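Local coordinates for hypothetical protein Atu2648 (PDB 1ZCE) that is of unknown function but has an EVE domain, related to PUA and ASCH folds, and so may bind RNA or modified nucleotides, at residues A[5-10]-A[63-68]; A[17-22]-A[27-32]; A[49-54]-A[132-137]; A[111-116]-A[122-127]. All blocks are in the same frame, centred on the assembly; numbering follows the deposited sequence.

Contact 1. Residues A[5-10]-A[63-68]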
loop_
_atom_site.group_PDB
_atom_site.type_symbol
_atom_site.label_atom_id
_atom_site.label_comp_id
_atom_site.label_asym_id
_atom_site.label_seq_id
_atom_site.Cartn_x
_atom_site.Cartn_y
_atom_site.Cartn_z
ATOM N N TRP A 5 4.783 2.848 -2.575
ATOM C CA TRP A 5 4.171 2.846 -1.257
ATOM C C TRP A 5 3.678 1.483 -0.793
ATOM O O TRP A 5 3.736 0.501 -1.533
ATOM C CB TRP A 5 2.984 3.814 -1.280
ATOM C CG TRP A 5 3.302 5.123 -1.940
ATOM C CD1 TRP A 5 3.132 5.456 -3.259
ATOM C CD2 TRP A 5 3.882 6.261 -1.312
ATOM N NE1 TRP A 5 3.574 6.741 -3.484
ATOM C CE2 TRP A 5 4.042 7.259 -2.300
ATOM C CE3 TRP A 5 4.287 6.539 -0.001
ATOM C CZ2 TRP A 5 4.589 8.519 -2.017
ATOM C CZ3 TRP A 5 4.829 7.783 0.284
ATOM C CH2 TRP A 5 4.977 8.759 -0.719
ATOM N N LEU A 6 3.203 1.435 0.448
ATOM C CA LEU A 6 2.630 0.217 1.014
ATOM C C LEU A 6 1.433 0.610 1.875
ATOM O O LEU A 6 1.497 1.570 2.644
ATOM C CB LEU A 6 3.655 -0.573 1.845
ATOM C CG LEU A 6 3.138 -1.876 2.483
ATOM C CD1 LEU A 6 4.248 -2.926 2.534
ATOM C CD2 LEU A 6 2.591 -1.594 3.875
ATOM N N TYR A 7 0.341 -0.131 1.714
ATOM C CA TYR A 7 -0.895 0.113 2.448
ATOM C C TYR A 7 -1.246 -1.120 3.263
ATOM O O TYR A 7 -1.373 -2.217 2.713
ATOM C CB TYR A 7 -2.060 0.401 1.488
ATOM C CG TYR A 7 -1.751 1.398 0.399
ATOM C CD1 TYR A 7 -0.979 1.034 -0.702
ATOM C CD2 TYR A 7 -2.203 2.713 0.480
ATOM C CE1 TYR A 7 -0.654 1.953 -1.693
ATOM C CE2 TYR A 7 -1.879 3.643 -0.510
ATOM C CZ TYR A 7 -1.103 3.255 -1.589
ATOM O OH TYR A 7 -0.740 4.167 -2.556
ATOM N N LYS A 8 -1.385 -0.949 4.571
ATOM C CA LYS A 8 -1.764 -2.060 5.431
ATOM C C LYS A 8 -3.289 -2.138 5.474
ATOM O O LYS A 8 -3.972 -1.116 5.593
ATOM C CB LYS A 8 -1.234 -1.856 6.851
ATOM C CG LYS A 8 0.275 -1.890 6.984
ATOM C CD LYS A 8 0.674 -1.931 8.454
ATOM C CE LYS A 8 2.170 -2.126 8.628
ATOM N NZ LYS A 8 2.544 -2.247 10.069
ATOM N N SER A 9 -3.825 -3.347 5.374
ATOM C CA SER A 9 -5.269 -3.543 5.421
ATOM C C SER A 9 -5.540 -4.866 6.132
ATOM O O SER A 9 -4.947 -5.887 5.792
ATOM C CB SER A 9 -5.839 -3.578 4.001
ATOM O OG SER A 9 -7.257 -3.519 4.002
ATOM N N GLU A 10 -6.414 -4.845 7.132
ATOM C CA GLU A 10 -6.749 -6.064 7.862
ATOM C C GLU A 10 -7.779 -6.806 7.028
ATOM O O GLU A 10 -8.871 -6.297 6.794
ATOM C CB GLU A 10 -7.317 -5.716 9.235
ATOM C CG GLU A 10 -6.346 -4.936 10.092
ATOM C CD GLU A 10 -6.884 -4.642 11.475
ATOM O OE1 GLU A 10 -6.156 -4.001 12.260
ATOM O OE2 GLU A 10 -8.027 -5.048 11.774
ATOM N N GLY A 63 -0.797 -8.121 -3.148
ATOM C CA GLY A 63 -1.104 -7.508 -4.424
ATOM C C GLY A 63 -0.496 -6.141 -4.607
ATOM O O GLY A 63 0.111 -5.580 -3.692
ATOM N N ILE A 64 -0.644 -5.618 -5.817
ATOM C CA ILE A 64 -0.149 -4.296 -6.155
ATOM C C ILE A 64 -1.347 -3.423 -6.512
ATOM O O ILE A 64 -2.275 -3.864 -7.201
ATOM C CB ILE A 64 0.820 -4.354 -7.349
ATOM C CG1 ILE A 64 2.078 -5.125 -6.940
ATOM C CG2 ILE A 64 1.171 -2.942 -7.814
ATOM C CD1 ILE A 64 3.132 -5.243 -8.035
ATOM N N VAL A 65 -1.324 -2.191 -6.017
ATOM C CA VAL A 65 -2.384 -1.233 -6.278
ATOM C C VAL A 65 -1.793 0.036 -6.865
ATOM O O VAL A 65 -0.578 0.196 -6.950
ATOM C CB VAL A 65 -3.133 -0.839 -4.983
ATOM C CG1 VAL A 65 -3.877 -2.039 -4.423
ATOM C CG2 VAL A 65 -2.152 -0.287 -3.960
ATOM N N GLU A 66 -2.677 0.931 -7.283
ATOM C CA GLU A 66 -2.269 2.217 -7.821
ATOM C C GLU A 66 -3.231 3.279 -7.314
ATOM O O GLU A 66 -4.394 3.000 -7.019
ATOM C CB GLU A 66 -2.275 2.201 -9.352
ATOM C CG GLU A 66 -3.656 2.065 -9.978
ATOM C CD GLU A 66 -3.600 1.968 -11.493
ATOM O OE1 GLU A 66 -4.668 1.809 -12.119
ATOM O OE2 GLU A 66 -2.488 2.046 -12.056
ATOM N N VAL A 67 -2.728 4.499 -7.205
ATOM C CA VAL A 67 -3.536 5.614 -6.749
ATOM C C VAL A 67 -4.431 6.064 -7.902
ATOM O O VAL A 67 -3.942 6.299 -9.008
ATOM C CB VAL A 67 -2.630 6.783 -6.302
ATOM C CG1 VAL A 67 -3.468 8.002 -5.987
ATOM C CG2 VAL A 67 -1.807 6.371 -5.081
ATOM N N CYS A 68 -5.734 6.165 -7.659
ATOM C CA CYS A 68 -6.645 6.602 -8.714
ATOM C C CYS A 68 -7.374 7.905 -8.381
ATOM O O CYS A 68 -8.207 8.381 -9.156
ATOM C CB CYS A 68 -7.648 5.499 -9.062
ATOM S SG CYS A 68 -8.565 4.782 -7.692
#
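The Tyr7 ring is the one flat group that carries this contact, meeting Val65 along one side and Val67 at its hydroxyl. Val65 presents CG2 obliquely to CD1 and CE1, and the approach is close, 3.5 Å from Tyr7 CE1 to Val65 CG2. Trp29 is a further aromatic neighbour, its ring edge-to-face with that of Tyr7. At the far end of the tyrosine, OH lies 3.5 Å from the methyl CG2 of Val67, and the two side chains cross at about a right angle. That hydroxyl is buried and has no hydrogen-bond partner in the model, so the ring is held by packing rather than by a polar bond. With chi1 at -47°, CG stands beside the backbone N and the ring reaches across to the valines. The CA atoms of Tyr7 and Val65 are 9.0 Å apart, because strand 49-54 runs between their strands. Gly50 of that middle strand has no side chain to stand in the way. The contact spans two strand intervals of the mixed sheet, strand 49-54 lying parallel to strand 4-9 and antiparallel to strand 60-73, and Ile88 of strand 84-99 also touches Tyr7.

Contact 2. Residues A[17-22]-A[27-32]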
loop_
_atom_site.group_PDB
_atom_site.type_symbol
_atom_site.label_atom_id
_atom_site.label_comp_id
_atom_site.label_asym_id
_atom_site.label_seq_id
_atom_site.Cartn_x
_atom_site.Cartn_y
_atom_site.Cartn_z
ATOM N N GLU A 17 -9.281 -9.454 -1.868
ATOM C CA GLU A 17 -10.367 -9.890 -2.739
ATOM C C GLU A 17 -11.405 -8.778 -2.868
ATOM O O GLU A 17 -11.903 -8.511 -3.959
ATOM C CB GLU A 17 -11.016 -11.162 -2.190
ATOM C CG GLU A 17 -10.129 -12.398 -2.268
ATOM C CD GLU A 17 -9.919 -12.889 -3.691
ATOM O OE1 GLU A 17 -9.115 -13.826 -3.884
ATOM O OE2 GLU A 17 -10.558 -12.344 -4.615
HETATM N N MSE A 18 -11.724 -8.124 -1.755
HETATM C CA MSE A 18 -12.694 -7.036 -1.779
HETATM C C MSE A 18 -12.140 -5.866 -2.589
HETATM O O MSE A 18 -12.877 -5.199 -3.320
HETATM C CB MSE A 18 -13.020 -6.582 -0.357
HETATM C CG MSE A 18 -13.722 -7.645 0.476
HETATM SE SE MSE A 18 -13.916 -7.127 2.326
HETATM C CE MSE A 18 -15.718 -6.454 2.268
ATOM N N GLN A 19 -10.840 -5.622 -2.456
ATOM C CA GLN A 19 -10.196 -4.544 -3.190
ATOM C C GLN A 19 -10.316 -4.812 -4.692
ATOM O O GLN A 19 -10.707 -3.929 -5.454
ATOM C CB GLN A 19 -8.724 -4.431 -2.776
ATOM C CG GLN A 19 -7.977 -3.294 -3.456
ATOM C CD GLN A 19 -8.571 -1.935 -3.134
ATOM O OE1 GLN A 19 -8.672 -1.553 -1.971
ATOM N NE2 GLN A 19 -8.968 -1.199 -4.168
ATOM N N LYS A 20 -9.993 -6.029 -5.118
ATOM C CA LYS A 20 -10.088 -6.367 -6.535
ATOM C C LYS A 20 -11.522 -6.253 -7.048
ATOM O O LYS A 20 -11.750 -5.848 -8.188
ATOM C CB LYS A 20 -9.553 -7.779 -6.796
ATOM C CG LYS A 20 -8.046 -7.894 -6.624
ATOM C CD LYS A 20 -7.521 -9.238 -7.095
ATOM C CE LYS A 20 -8.016 -10.381 -6.227
ATOM N NZ LYS A 20 -7.396 -11.666 -6.654
ATOM N N ALA A 21 -12.486 -6.598 -6.198
ATOM C CA ALA A 21 -13.894 -6.539 -6.573
ATOM C C ALA A 21 -14.348 -5.119 -6.904
ATOM O O ALA A 21 -15.298 -4.927 -7.665
ATOM C CB ALA A 21 -14.755 -7.119 -5.461
ATOM N N LYS A 22 -13.680 -4.123 -6.331
ATOM C CA LYS A 22 -14.038 -2.734 -6.602
ATOM C C LYS A 22 -13.652 -2.341 -8.020
ATOM O O LYS A 22 -14.197 -1.392 -8.581
ATOM C CB LYS A 22 -13.359 -1.790 -5.605
ATOM C CG LYS A 22 -13.941 -1.843 -4.198
ATOM C CD LYS A 22 -15.450 -1.600 -4.204
ATOM C CE LYS A 22 -15.820 -0.219 -4.737
ATOM N NZ LYS A 22 -15.398 0.891 -3.834
ATOM N N GLU A 27 -11.163 2.242 -4.310
ATOM C CA GLU A 27 -11.670 2.323 -2.950
ATOM C C GLU A 27 -11.058 3.514 -2.224
ATOM O O GLU A 27 -9.842 3.701 -2.240
ATOM C CB GLU A 27 -11.320 1.038 -2.198
ATOM C CG GLU A 27 -11.744 1.019 -0.740
ATOM C CD GLU A 27 -13.239 0.851 -0.564
ATOM O OE1 GLU A 27 -13.710 0.884 0.594
ATOM O OE2 GLU A 27 -13.945 0.677 -1.578
ATOM N N GLU A 28 -11.904 4.321 -1.593
ATOM C CA GLU A 28 -11.438 5.472 -0.833
ATOM C C GLU A 28 -10.711 4.900 0.378
ATOM O O GLU A 28 -11.253 4.049 1.089
ATOM C CB GLU A 28 -12.627 6.321 -0.375
ATOM C CG GLU A 28 -12.216 7.610 0.314
ATOM C CD GLU A 28 -13.383 8.365 0.926
ATOM O OE1 GLU A 28 -13.150 9.470 1.458
ATOM O OE2 GLU A 28 -14.523 7.856 0.886
ATOM N N TRP A 29 -9.485 5.358 0.622
ATOM C CA TRP A 29 -8.713 4.830 1.742
ATOM C C TRP A 29 -9.012 5.564 3.047
ATOM O O TRP A 29 -8.169 6.268 3.604
ATOM C CB TRP A 29 -7.216 4.884 1.427
ATOM C CG TRP A 29 -6.478 3.752 2.052
ATOM C CD1 TRP A 29 -5.479 3.831 2.976
ATOM C CD2 TRP A 29 -6.721 2.358 1.840
ATOM N NE1 TRP A 29 -5.085 2.571 3.358
ATOM C CE2 TRP A 29 -5.833 1.647 2.675
ATOM C CE3 TRP A 29 -7.607 1.639 1.026
ATOM C CZ2 TRP A 29 -5.803 0.249 2.723
ATOM C CZ3 TRP A 29 -7.581 0.247 1.072
ATOM C CH2 TRP A 29 -6.683 -0.432 1.915
ATOM N N THR A 30 -10.228 5.353 3.538
ATOM C CA THR A 30 -10.725 5.994 4.751
ATOM C C THR A 30 -10.208 5.394 6.051
ATOM O O THR A 30 -9.616 4.319 6.065
ATOM C CB THR A 30 -12.256 5.917 4.803
ATOM O OG1 THR A 30 -12.654 4.542 4.834
ATOM C CG2 THR A 30 -12.863 6.575 3.582
ATOM N N GLY A 31 -10.435 6.114 7.145
ATOM C CA GLY A 31 -10.042 5.625 8.455
ATOM C C GLY A 31 -8.638 5.904 8.946
ATOM O O GLY A 31 -8.313 5.554 10.079
ATOM N N VAL A 32 -7.796 6.514 8.120
ATOM C CA VAL A 32 -6.440 6.816 8.556
ATOM C C VAL A 32 -6.486 8.002 9.511
ATOM O O VAL A 32 -6.976 9.073 9.159
ATOM C CB VAL A 32 -5.526 7.135 7.355
ATOM C CG1 VAL A 32 -4.162 7.611 7.843
ATOM C CG2 VAL A 32 -5.373 5.896 6.485
#
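Lys22 NZ and Glu27 OE2 form a salt bridge of 2.7 Å, the ammonium meeting the carboxylate oxygen nearly in line with its C-O bond. Bends at chi2, chi3 and chi4 fold the lysine back, so that NZ returns to the same oxygen its CG already lies near, 3.6 Å from Lys22 CG to Glu27 OE2. A second bond from NZ, to the backbone O of Gly26, ties the ammonium to the turn as well as to the strand. This is a tight helix-to-strand connection: a short turn leads from helix 16-22 into 27-28, a short strand at one edge of the sheet, paired with strand 84-99 through Glu27 and Ile88. Deeper in, Gln19 extends from the helix with CG anti to its backbone N (chi1 -178°) and then bends at chi2. Its OE1 rests 3.7 Å from Glu27 CB and equally far from Trp29 CZ3, with the amide and indole planes 49° apart. The hydrogen-bond partner of OE1 is Trp14 NE1, while NE2 bonds weakly to Ile88 O; together the two favour this rotation of the buried amide. Trp29 itself is the centre of an inverse gamma turn, where the chain leaves the strand.

Contact 3. Residues A[49-54]-A[132-137]; sequences KGFFYH and EVCRMG
Phe51 turns its CG anti to the carbonyl carbon (chi1 -66°), which sends the ring off the strand toward Val133 and Cys134 of helix 127-136. Cys134 uses a similar rotation, chi1 -79°, and SG swings to the rim of that ring. There the sulfur lies close to the ring plane, 83° off the normal, with SG 3.7 Å from Phe51 CE1: a sulfur-aromatic contact made at the edge. Val133 approaches the ring obliquely, its CB and CG1 both 3.5 Å from Phe51 CZ, so the valine touches the phenylalanine through its branch point and one methyl. Around them, the ring of Tyr130 of the same helix meets that of Phe51, and Leu6, Val61 and Met94 of the sheet also touch it.

On the helix's outer side, Arg135 grips Glu132 side-on through two nitrogens that share one oxygen, with NH1 2.8 Å and NE 3.2 Å from Glu132 OE2. Lys108 brings a second positive group to that oxygen, which would probably favour the charged carboxylate. Across the contact, by contrast, no hydrogen bond forms. Helix and strand meet through apolar dispersion, with perhaps a small electrostatic gain where the electron-rich sulfur faces the ring's weakly positive rim hydrogens.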
loop_
_atom_site.group_PDB
_atom_site.type_symbol
_atom_site.label_atom_id
_atom_site.label_comp_id
_atom_site.label_asym_id
_atom_site.label_seq_id
_atom_site.Cartn_x
_atom_site.Cartn_y
_atom_site.Cartn_z
ATOM N N LYS A 49 2.383 3.363 -7.688
ATOM C CA LYS A 49 2.147 1.967 -7.361
ATOM C C LYS A 49 2.535 1.659 -5.925
ATOM O O LYS A 49 3.391 2.323 -5.336
ATOM C CB LYS A 49 2.938 1.077 -8.317
ATOM C CG LYS A 49 2.644 1.334 -9.787
ATOM C CD LYS A 49 1.188 1.054 -10.126
ATOM C CE LYS A 49 0.914 1.150 -11.627
ATOM N NZ LYS A 49 1.196 2.495 -12.197
ATOM N N GLY A 50 1.888 0.649 -5.358
ATOM C CA GLY A 50 2.181 0.272 -3.993
ATOM C C GLY A 50 1.737 -1.137 -3.670
ATOM O O GLY A 50 1.056 -1.801 -4.465
ATOM N N PHE A 51 2.132 -1.595 -2.490
ATOM C CA PHE A 51 1.789 -2.933 -2.035
ATOM C C PHE A 51 0.548 -2.938 -1.168
ATOM O O PHE A 51 0.333 -2.029 -0.365
ATOM C CB PHE A 51 2.929 -3.543 -1.217
ATOM C CG PHE A 51 4.179 -3.806 -2.004
ATOM C CD1 PHE A 51 4.122 -4.450 -3.236
ATOM C CD2 PHE A 51 5.419 -3.451 -1.492
ATOM C CE1 PHE A 51 5.284 -4.741 -3.945
ATOM C CE2 PHE A 51 6.584 -3.738 -2.191
ATOM C CZ PHE A 51 6.518 -4.386 -3.422
ATOM N N PHE A 52 -0.279 -3.957 -1.358
ATOM C CA PHE A 52 -1.468 -4.143 -0.543
ATOM C C PHE A 52 -0.988 -5.253 0.398
ATOM O O PHE A 52 -0.697 -6.373 -0.035
ATOM C CB PHE A 52 -2.650 -4.598 -1.404
ATOM C CG PHE A 52 -3.978 -4.596 -0.685
ATOM C CD1 PHE A 52 -4.346 -5.655 0.142
ATOM C CD2 PHE A 52 -4.874 -3.540 -0.853
ATOM C CE1 PHE A 52 -5.592 -5.668 0.782
ATOM C CE2 PHE A 52 -6.124 -3.542 -0.215
ATOM C CZ PHE A 52 -6.481 -4.604 0.602
ATOM N N TYR A 53 -0.881 -4.915 1.678
ATOM C CA TYR A 53 -0.379 -5.822 2.699
ATOM C C TYR A 53 -1.434 -6.164 3.726
ATOM O O TYR A 53 -2.050 -5.269 4.308
ATOM C CB TYR A 53 0.827 -5.171 3.389
ATOM C CG TYR A 53 1.384 -5.927 4.572
ATOM C CD1 TYR A 53 0.963 -5.645 5.873
ATOM C CD2 TYR A 53 2.346 -6.917 4.394
ATOM C CE1 TYR A 53 1.492 -6.332 6.969
ATOM C CE2 TYR A 53 2.878 -7.606 5.480
ATOM C CZ TYR A 53 2.448 -7.309 6.761
ATOM O OH TYR A 53 2.981 -8.003 7.821
ATOM N N HIS A 54 -1.656 -7.457 3.936
ATOM C CA HIS A 54 -2.631 -7.893 4.927
ATOM C C HIS A 54 -1.994 -7.820 6.309
ATOM O O HIS A 54 -1.023 -8.521 6.601
ATOM C CB HIS A 54 -3.100 -9.319 4.632
ATOM C CG HIS A 54 -4.185 -9.396 3.603
ATOM N ND1 HIS A 54 -4.560 -10.581 3.006
ATOM C CD2 HIS A 54 -4.995 -8.443 3.082
ATOM C CE1 HIS A 54 -5.552 -10.355 2.165
ATOM N NE2 HIS A 54 -5.835 -9.065 2.192
ATOM N N GLU A 132 12.666 -5.588 -5.163
ATOM C CA GLU A 132 13.073 -6.811 -4.482
ATOM C C GLU A 132 11.866 -7.610 -3.980
ATOM O O GLU A 132 11.807 -8.826 -4.162
ATOM C CB GLU A 132 14.015 -6.472 -3.324
ATOM C CG GLU A 132 14.490 -7.666 -2.501
ATOM C CD GLU A 132 15.389 -8.630 -3.264
ATOM O OE1 GLU A 132 15.795 -9.647 -2.665
ATOM O OE2 GLU A 132 15.694 -8.385 -4.451
ATOM N N VAL A 133 10.907 -6.940 -3.346
ATOM C CA VAL A 133 9.716 -7.633 -2.867
ATOM C C VAL A 133 8.968 -8.207 -4.072
ATOM O O VAL A 133 8.474 -9.334 -4.019
ATOM C CB VAL A 133 8.797 -6.681 -2.052
ATOM C CG1 VAL A 133 7.452 -7.341 -1.766
ATOM C CG2 VAL A 133 9.478 -6.329 -0.730
ATOM N N CYS A 134 8.891 -7.445 -5.159
ATOM C CA CYS A 134 8.218 -7.939 -6.356
ATOM C C CYS A 134 8.904 -9.199 -6.888
ATOM O O CYS A 134 8.227 -10.171 -7.238
ATOM C CB CYS A 134 8.175 -6.860 -7.442
ATOM S SG CYS A 134 6.888 -5.613 -7.171
ATOM N N ARG A 135 10.235 -9.190 -6.948
ATOM C CA ARG A 135 10.973 -10.366 -7.417
ATOM C C ARG A 135 10.670 -11.564 -6.521
ATOM O O ARG A 135 10.427 -12.671 -7.003
ATOM C CB ARG A 135 12.485 -10.113 -7.410
ATOM C CG ARG A 135 13.039 -9.442 -8.653
ATOM C CD ARG A 135 14.562 -9.459 -8.614
ATOM N NE ARG A 135 15.087 -8.618 -7.545
ATOM C CZ ARG A 135 15.277 -7.308 -7.658
ATOM N NH1 ARG A 135 15.752 -6.618 -6.635
ATOM N NH2 ARG A 135 15.014 -6.691 -8.802
HETATM N N MSE A 136 10.703 -11.340 -5.213
HETATM C CA MSE A 136 10.419 -12.401 -4.256
HETATM C C MSE A 136 9.017 -12.933 -4.509
HETATM O O MSE A 136 8.754 -14.120 -4.323
HETATM C CB MSE A 136 10.498 -11.863 -2.828
HETATM C CG MSE A 136 11.884 -11.419 -2.393
HETATM SE SE MSE A 136 11.799 -10.449 -0.731
HETATM C CE MSE A 136 11.465 -11.928 0.459
ATOM N N GLY A 137 8.128 -12.041 -4.937
ATOM C CA GLY A 137 6.750 -12.412 -5.197
ATOM C C GLY A 137 6.454 -12.904 -6.600
ATOM O O GLY A 137 5.290 -13.104 -6.947
#

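Contact 4. Residues A[111-116]-A[122-127]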
loop_
_atom_site.group_PDB
_atom_site.type_symbol
_atom_site.label_atom_id
_atom_site.label_comp_id
_atom_site.label_asym_id
_atom_site.label_seq_id
_atom_site.Cartn_x
_atom_site.Cartn_y
_atom_site.Cartn_z
ATOM N N LYS A 111 15.911 -1.806 6.091
ATOM C CA LYS A 111 15.498 -0.437 6.379
ATOM C C LYS A 111 14.086 -0.143 5.891
ATOM O O LYS A 111 13.624 0.994 5.959
ATOM C CB LYS A 111 16.482 0.555 5.748
ATOM C CG LYS A 111 17.896 0.465 6.310
ATOM C CD LYS A 111 18.842 1.433 5.610
ATOM C CE LYS A 111 20.252 1.356 6.177
ATOM N NZ LYS A 111 20.316 1.781 7.603
HETATM N N MSE A 112 13.394 -1.169 5.415
HETATM C CA MSE A 112 12.039 -0.988 4.908
HETATM C C MSE A 112 11.100 -0.586 6.041
HETATM O O MSE A 112 11.155 -1.146 7.137
HETATM C CB MSE A 112 11.557 -2.281 4.246
HETATM C CG MSE A 112 10.337 -2.125 3.357
HETATM SE SE MSE A 112 9.865 -3.797 2.542
HETATM C CE MSE A 112 8.223 -3.234 1.695
ATOM N N SER A 113 10.241 0.392 5.774
ATOM C CA SER A 113 9.299 0.870 6.777
ATOM C C SER A 113 8.466 -0.272 7.351
ATOM O O SER A 113 8.138 -0.280 8.538
ATOM C CB SER A 113 8.377 1.927 6.166
ATOM O OG SER A 113 7.538 2.508 7.149
ATOM N N LEU A 114 8.128 -1.244 6.511
ATOM C CA LEU A 114 7.325 -2.377 6.952
ATOM C C LEU A 114 7.926 -3.103 8.150
ATOM O O LEU A 114 7.199 -3.627 8.991
ATOM C CB LEU A 114 7.134 -3.363 5.795
ATOM C CG LEU A 114 6.308 -4.620 6.085
ATOM C CD1 LEU A 114 4.875 -4.240 6.455
ATOM C CD2 LEU A 114 6.318 -5.522 4.866
ATOM N N VAL A 115 9.251 -3.133 8.231
ATOM C CA VAL A 115 9.915 -3.815 9.337
ATOM C C VAL A 115 10.467 -2.877 10.411
ATOM O O VAL A 115 10.861 -3.328 11.485
ATOM C CB VAL A 115 11.068 -4.707 8.828
ATOM C CG1 VAL A 115 10.523 -5.770 7.886
ATOM C CG2 VAL A 115 12.114 -3.861 8.131
ATOM N N THR A 116 10.494 -1.579 10.129
ATOM C CA THR A 116 11.015 -0.615 11.093
ATOM C C THR A 116 9.920 0.162 11.821
ATOM O O THR A 116 10.065 0.495 12.997
ATOM C CB THR A 116 11.966 0.398 10.416
ATOM O OG1 THR A 116 11.243 1.168 9.448
ATOM C CG2 THR A 116 13.111 -0.331 9.729
ATOM N N VAL A 122 0.299 3.492 6.277
ATOM C CA VAL A 122 0.568 3.852 4.883
ATOM C C VAL A 122 2.030 4.272 4.913
ATOM O O VAL A 122 2.399 5.244 5.585
ATOM C CB VAL A 122 -0.329 5.005 4.418
ATOM C CG1 VAL A 122 -0.055 5.307 2.952
ATOM C CG2 VAL A 122 -1.786 4.638 4.620
ATOM N N GLN A 123 2.854 3.536 4.175
ATOM C CA GLN A 123 4.294 3.742 4.216
ATOM C C GLN A 123 5.020 3.921 2.897
ATOM O O GLN A 123 4.524 3.551 1.834
ATOM C CB GLN A 123 4.943 2.533 4.908
ATOM C CG GLN A 123 4.229 2.031 6.153
ATOM C CD GLN A 123 4.744 0.681 6.632
ATOM O OE1 GLN A 123 4.481 0.280 7.764
ATOM N NE2 GLN A 123 5.468 -0.030 5.769
ATOM N N PRO A 124 6.221 4.510 2.955
ATOM C CA PRO A 124 6.989 4.685 1.726
ATOM C C PRO A 124 7.718 3.353 1.503
ATOM O O PRO A 124 7.906 2.563 2.437
ATOM C CB PRO A 124 7.954 5.816 2.072
ATOM C CG PRO A 124 8.199 5.603 3.523
ATOM C CD PRO A 124 6.826 5.260 4.071
ATOM N N VAL A 125 8.102 3.113 0.259
ATOM C CA VAL A 125 8.837 1.916 -0.126
ATOM C C VAL A 125 9.856 2.426 -1.132
ATOM O O VAL A 125 9.480 3.086 -2.096
ATOM C CB VAL A 125 7.917 0.870 -0.820
ATOM C CG1 VAL A 125 8.747 -0.308 -1.318
ATOM C CG2 VAL A 125 6.842 0.376 0.143
ATOM N N THR A 126 11.141 2.164 -0.914
ATOM C CA THR A 126 12.135 2.632 -1.873
ATOM C C THR A 126 11.973 1.828 -3.158
ATOM O O THR A 126 11.388 0.741 -3.150
ATOM C CB THR A 126 13.576 2.441 -1.365
ATOM O OG1 THR A 126 13.892 1.045 -1.338
ATOM C CG2 THR A 126 13.736 3.037 0.024
ATOM N N GLU A 127 12.480 2.359 -4.264
ATOM C CA GLU A 127 12.374 1.658 -5.537
ATOM C C GLU A 127 13.031 0.283 -5.441
ATOM O O GLU A 127 12.491 -0.705 -5.933
ATOM C CB GLU A 127 13.028 2.477 -6.654
ATOM C CG GLU A 127 12.810 1.907 -8.050
ATOM C CD GLU A 127 13.391 2.789 -9.145
ATOM O OE1 GLU A 127 13.237 2.439 -10.335
ATOM O OE2 GLU A 127 14.000 3.829 -8.815
HETATM O O HOH W 1 10.481 1.720 3.273
HETATM O O HOH W 2 7.309 -0.296 3.738
#
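The first turn of the short helix 113-116 lies against strand 122-125, an outermost strand of the EVE domain's mixed sheet, with Ser113 packed on Gln123 and Met112 on Val125. Met112 holds the N-cap position, and the helix's first N-H groups are met by water. Water 1 accepts from Ser113 N at 2.8 Å and lies 2.8 Å from Pro124 O, to which it may donate. Water 2 takes a weaker bond from Leu114 N and reaches the same carbonyl, 3.2 Å from Pro124 O, so two waters lie against the one strand oxygen. Ser113 lies alongside the aliphatic stem of Gln123: OG is anti to the backbone N (chi1 -174°), and Ser113 OG comes within 3.4 Å of Gln123 CB. The hydroxyl's hydrogen-bond partner is Ser117 OG. Beyond the strand, Thr126 is the N-cap of helix 127-136; its side chain caps a backbone N of that helix while its own N bonds to Glu129 OE2, a pairing consistent with a capping box. The selenomethionine Met112 closes the apolar side. Its chain, extended beyond CG, slants across Val125 between the strand and helices 100-105 and 127-136, and Met112 CE stops 4.2 Å from Val125 CG2.

The sheet joins all four contacts. Strand 4-9 of contact 1 is flanked by strand 49-54 of contact 3 and strand 122-125 of contact 4, with probable hydrogen bonds of 2.8 Å from Phe51 N to Trp5 O and from Gln123 N to Leu6 O. Contacts 3 and 4, centres about 11 Å apart, share one apolar core, where Met112 CE lies 4.1 Å from Val133 CG2. Contact 2 lies about 9 Å from contact 1, centre to centre, and its Trp29 packs on Phe52 of contact 3. Contacts 2 and 4 lie on opposite sides of the chain's centre, about 21 Å between centres, yet Trp29 NE1 comes within 4.1 Å of Val122 CG2. No ligand marks a binding site.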